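Local coordinates for VgrG protein (Vibrio cholerae, PDB 4E1D) that probably cross-links actin monomers through the actin cross-linking domain of this VgrG effector, using ATP and divalent metal ions, at residues I25-E30 and L91-C96. Sequence-based numbering, arbitrary orientation.
Sequences IGIENE and LVSYPC. With MN (manganese (II) ion), chain D; ADP (adenosine-5'-diphosphate), chain B.
Ser93 answers Ile27 with a hydroxyl where an antiparallel ladder would use a carbonyl: Ile27 N donates to Ser93 OG at 2.7 Å, nearly straight at 169°. A chi1 of 78° tucks OG over the residue's own backbone, flanked by its N and C, and brings it to the amide of Ile27, while the carbonyl O is released to take a 2.5 Å hydrogen bond from ADP O2'. The irregularity interrupts an antiparallel strand pair in the actin cross-linking domain and shifts its register by one residue. Regular pairing holds at either end, between Asn29 and Leu91 and between Ile25 and Cys96. At the break a water donates to Ile25 O and also hydrogen-bonds Ser93 OG, linking the Ile25 carbonyl to the Ser93 hydroxyl, with a weak bond to Tyr94 O.

One face of the pair forms the floor of the nucleotide site. Pro95 sets the CB-CG edge of its tilted ring over the adenine face, CG lying 3.4 Å from ADP C5, and Val92 CG1 packs beneath the ribose and O5'. Gly26 CA lies 3.2 Å from ADP O2', so the ribose sits directly against the main chain here. ADP O3' adds a weak hydrogen bond to Ile27 O, whose main partner is Ser93 N. Further along, Glu28 reaches up beside Val92 CG2 to a manganese ion that Glu90 also binds.

On the opposite face Ile27, Asn29 and Leu91 pack on Met111 of helix 101-124, and Asn29 OD1 is hydrogen-bonded to Gln173 NE2. Strands 167-180 and 56-68 flank the pair. The metal links protein to nucleotide: Glu28 OE2 lies 2.2 Å from manganese, which ADP O3B of the beta-phosphate approaches at 2.5 Å.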
ATOM      1  N   ILE A  25       9.482   3.405   5.440  1.00 27.60           N
ATOM      2  CA  ILE A  25       9.202   2.130   4.787  1.00 27.09           C
ATOM      3  C   ILE A  25       8.261   1.224   5.601  1.00 29.55           C
ATOM      4  O   ILE A  25       8.410   1.081   6.815  1.00 28.79           O
ATOM      5  CB  ILE A  25      10.497   1.413   4.290  1.00 30.07           C
ATOM      6  CG1 ILE A  25      10.168   0.209   3.361  1.00 30.35           C
ATOM      7  CG2 ILE A  25      11.432   1.037   5.458  1.00 30.22           C
ATOM      8  CD1 ILE A  25      11.189  -0.106   2.301  1.00 36.30           C
ATOM      9  N   GLY A  26       7.296   0.645   4.895  1.00 25.43           N
ATOM     10  CA  GLY A  26       6.316  -0.299   5.404  1.00 24.75           C
ATOM     11  C   GLY A  26       6.273  -1.524   4.513  1.00 27.37           C
ATOM     12  O   GLY A  26       6.490  -1.406   3.303  1.00 26.69           O
ATOM     13  N   ILE A  27       6.044  -2.716   5.095  1.00 23.92           N
ATOM     14  CA  ILE A  27       6.004  -3.965   4.324  1.00 23.43           C
ATOM     15  C   ILE A  27       4.707  -4.738   4.512  1.00 26.31           C
ATOM     16  O   ILE A  27       4.063  -4.627   5.554  1.00 25.07           O
ATOM     17  CB  ILE A  27       7.274  -4.862   4.512  1.00 26.26           C
ATOM     18  CG1 ILE A  27       7.415  -5.375   5.966  1.00 26.25           C
ATOM     19  CG2 ILE A  27       8.559  -4.160   4.017  1.00 27.38           C
ATOM     20  CD1 ILE A  27       8.305  -6.583   6.176  1.00 30.56           C
ATOM     21  N   GLU A  28       4.332  -5.519   3.495  1.00 23.33           N
ATOM     22  CA  GLU A  28       3.158  -6.385   3.505  1.00 23.07           C
ATOM     23  C   GLU A  28       3.655  -7.772   3.200  1.00 26.31           C
ATOM     24  O   GLU A  28       4.450  -7.942   2.277  1.00 26.71           O
ATOM     25  CB  GLU A  28       2.122  -5.944   2.471  1.00 24.51           C
ATOM     26  CG  GLU A  28       1.418  -4.655   2.835  1.00 32.69           C
ATOM     27  CD  GLU A  28       0.622  -4.081   1.684  1.00 48.20           C
ATOM     28  OE1 GLU A  28       1.224  -3.394   0.829  1.00 48.03           O
ATOM     29  OE2 GLU A  28      -0.597  -4.355   1.616  1.00 41.02           O
ATOM     30  N   ASN A  29       3.228  -8.758   3.997  1.00 21.86           N
ATOM     31  CA  ASN A  29       3.691 -10.130   3.867  1.00 21.42           C
ATOM     32  C   ASN A  29       2.556 -11.139   3.958  1.00 23.61           C
ATOM     33  O   ASN A  29       2.144 -11.497   5.061  1.00 23.41           O
ATOM     34  CB  ASN A  29       4.773 -10.386   4.927  1.00 24.87           C
ATOM     35  CG  ASN A  29       5.564 -11.653   4.758  1.00 48.88           C
ATOM     36  OD1 ASN A  29       5.788 -12.147   3.645  1.00 37.41           O
ATOM     37  ND2 ASN A  29       6.055 -12.170   5.874  1.00 42.92           N
ATOM     38  N   GLU A  30       2.056 -11.597   2.798  1.00 18.47           N
ATOM     39  CA  GLU A  30       0.983 -12.582   2.741  1.00 18.57           C
ATOM     40  C   GLU A  30       1.567 -13.974   3.010  1.00 23.14           C
ATOM     41  O   GLU A  30       2.485 -14.413   2.311  1.00 21.53           O
ATOM     42  CB  GLU A  30       0.228 -12.513   1.406  1.00 19.88           C
ATOM     43  CG  GLU A  30      -1.059 -13.320   1.401  1.00 33.60           C
ATOM     44  CD  GLU A  30      -1.720 -13.503   0.048  1.00 61.58           C
ATOM     45  OE1 GLU A  30      -2.959 -13.668   0.012  1.00 53.85           O
ATOM     46  OE2 GLU A  30      -1.004 -13.488  -0.978  1.00 64.48           O
ATOM     47  N   LEU A  91       0.647 -10.144   7.000  1.00 12.49           N
ATOM     48  CA  LEU A  91       1.336  -9.422   8.064  1.00 12.16           C
ATOM     49  C   LEU A  91       1.737  -8.044   7.520  1.00 17.88           C
ATOM     50  O   LEU A  91       2.493  -7.942   6.549  1.00 17.20           O
ATOM     51  CB  LEU A  91       2.548 -10.217   8.594  1.00 11.53           C
ATOM     52  CG  LEU A  91       2.316 -11.691   9.005  1.00 14.16           C
ATOM     53  CD1 LEU A  91       3.578 -12.301   9.579  1.00 14.52           C
ATOM     54  CD2 LEU A  91       1.147 -11.843   9.980  1.00 10.21           C
ATOM     55  N   VAL A  92       1.147  -6.994   8.095  1.00 15.12           N
ATOM     56  CA  VAL A  92       1.342  -5.612   7.666  1.00 14.59           C
ATOM     57  C   VAL A  92       2.155  -4.859   8.720  1.00 19.11           C
ATOM     58  O   VAL A  92       1.641  -4.551   9.791  1.00 17.82           O
ATOM     59  CB  VAL A  92      -0.027  -4.945   7.361  1.00 18.02           C
ATOM     60  CG1 VAL A  92       0.152  -3.526   6.859  1.00 18.15           C
ATOM     61  CG2 VAL A  92      -0.839  -5.761   6.363  1.00 17.56           C
ATOM     62  N   SER A  93       3.426  -4.564   8.412  1.00 17.87           N
ATOM     63  CA  SER A  93       4.329  -3.868   9.328  1.00 17.44           C
ATOM     64  C   SER A  93       3.896  -2.452   9.650  1.00 21.56           C
ATOM     65  O   SER A  93       3.165  -1.833   8.875  1.00 21.24           O
ATOM     66  CB  SER A  93       5.764  -3.883   8.809  1.00 18.83           C
ATOM     67  OG  SER A  93       5.958  -2.924   7.783  1.00 26.56           O
ATOM     68  N   TYR A  94       4.315  -1.961  10.819  1.00 18.76           N
ATOM     69  CA  TYR A  94       4.102  -0.575  11.211  1.00 18.75           C
ATOM     70  C   TYR A  94       5.287   0.151  10.580  1.00 24.10           C
ATOM     71  O   TYR A  94       6.401  -0.385  10.644  1.00 23.87           O
ATOM     72  CB  TYR A  94       4.082  -0.411  12.737  1.00 19.18           C
ATOM     73  CG  TYR A  94       2.743  -0.770  13.338  1.00 20.58           C
ATOM     74  CD1 TYR A  94       2.450  -2.080  13.703  1.00 22.13           C
ATOM     75  CD2 TYR A  94       1.756   0.193  13.516  1.00 21.73           C
ATOM     76  CE1 TYR A  94       1.213  -2.420  14.247  1.00 21.57           C
ATOM     77  CE2 TYR A  94       0.516  -0.133  14.066  1.00 22.40           C
ATOM     78  CZ  TYR A  94       0.248  -1.443  14.427  1.00 26.46           C
ATOM     79  OH  TYR A  94      -0.974  -1.785  14.954  1.00 25.91           O
ATOM     80  N   PRO A  95       5.083   1.281   9.863  1.00 21.53           N
ATOM     81  CA  PRO A  95       6.221   1.922   9.193  1.00 21.84           C
ATOM     82  C   PRO A  95       7.336   2.330  10.131  1.00 28.13           C
ATOM     83  O   PRO A  95       7.102   2.603  11.313  1.00 28.59           O
ATOM     84  CB  PRO A  95       5.596   3.148   8.538  1.00 23.48           C
ATOM     85  CG  PRO A  95       4.359   3.414   9.322  1.00 27.54           C
ATOM     86  CD  PRO A  95       3.845   2.056   9.643  1.00 23.00           C
ATOM     87  N   CYS A  96       8.552   2.354   9.599  1.00 24.59           N
ATOM     88  CA  CYS A  96       9.737   2.766  10.329  1.00 24.69           C
ATOM     89  C   CYS A  96      10.604   3.579   9.377  1.00 29.98           C
ATOM     90  O   CYS A  96      10.294   3.645   8.182  1.00 29.35           O
ATOM     91  CB  CYS A  96      10.479   1.559  10.895  1.00 24.60           C
ATOM     92  SG  CYS A  96      11.201   0.469   9.644  1.00 28.64           S
TER
HETATM   93 MN    MN D 403      -2.583  -4.970   2.352  1.00 42.85          MN
HETATM   94  PB  ADP B 401      -3.684  -1.784   1.511  1.00 52.96           P
HETATM   95  O1B ADP B 401      -5.000  -2.272   1.939  1.00 48.27           O
HETATM   96  O2B ADP B 401      -3.854  -0.661   0.486  1.00 56.10           O
HETATM   97  O3B ADP B 401      -2.870  -2.919   0.905  1.00 54.35           O
HETATM   98  PA  ADP B 401      -2.565  -1.697   4.263  1.00 52.37           P
HETATM   99  O1A ADP B 401      -3.334  -0.943   5.283  1.00 58.11           O
HETATM  100  O2A ADP B 401      -2.895  -3.211   4.389  1.00 52.23           O
HETATM  101  O3A ADP B 401      -2.925  -1.184   2.788  1.00 57.25           O
HETATM  102  O5' ADP B 401      -1.004  -1.480   4.494  1.00 43.83           O
HETATM  103  C5' ADP B 401      -0.454  -0.200   4.152  1.00 34.77           C
HETATM  104  C4' ADP B 401       1.046  -0.300   4.062  1.00 27.90           C
HETATM  105  O4' ADP B 401       1.629   1.021   4.100  1.00 28.73           O
HETATM  106  C3' ADP B 401       1.742  -1.106   5.157  1.00 24.39           C
HETATM  107  O3' ADP B 401       2.751  -1.962   4.630  1.00 20.10           O
HETATM  108  C2' ADP B 401       2.258  -0.021   6.105  1.00 28.37           C
HETATM  109  O2' ADP B 401       3.418  -0.390   6.839  1.00 28.94           O
HETATM  110  C1' ADP B 401       2.607   1.078   5.118  1.00 30.52           C
HETATM  111  N9  ADP B 401       2.627   2.432   5.677  1.00 30.64           N
HETATM  112  C8  ADP B 401       1.651   3.040   6.417  1.00 31.26           C
HETATM  113  N7  ADP B 401       1.965   4.255   6.810  1.00 31.99           N
HETATM  114  C5  ADP B 401       3.236   4.455   6.283  1.00 33.56           C
HETATM  115  C6  ADP B 401       4.145   5.527   6.370  1.00 35.87           C
HETATM  116  N6  ADP B 401       3.922   6.620   7.086  1.00 38.49           N
HETATM  117  N1  ADP B 401       5.339   5.391   5.742  1.00 32.65           N
HETATM  118  C2  ADP B 401       5.596   4.249   5.085  1.00 29.53           C
HETATM  119  N3  ADP B 401       4.825   3.165   4.948  1.00 27.63           N
HETATM  120  C4  ADP B 401       3.649   3.328   5.574  1.00 30.37           C
HETATM  121  O   HOH W   1       8.190  -1.584   7.975  1.00 22.19           O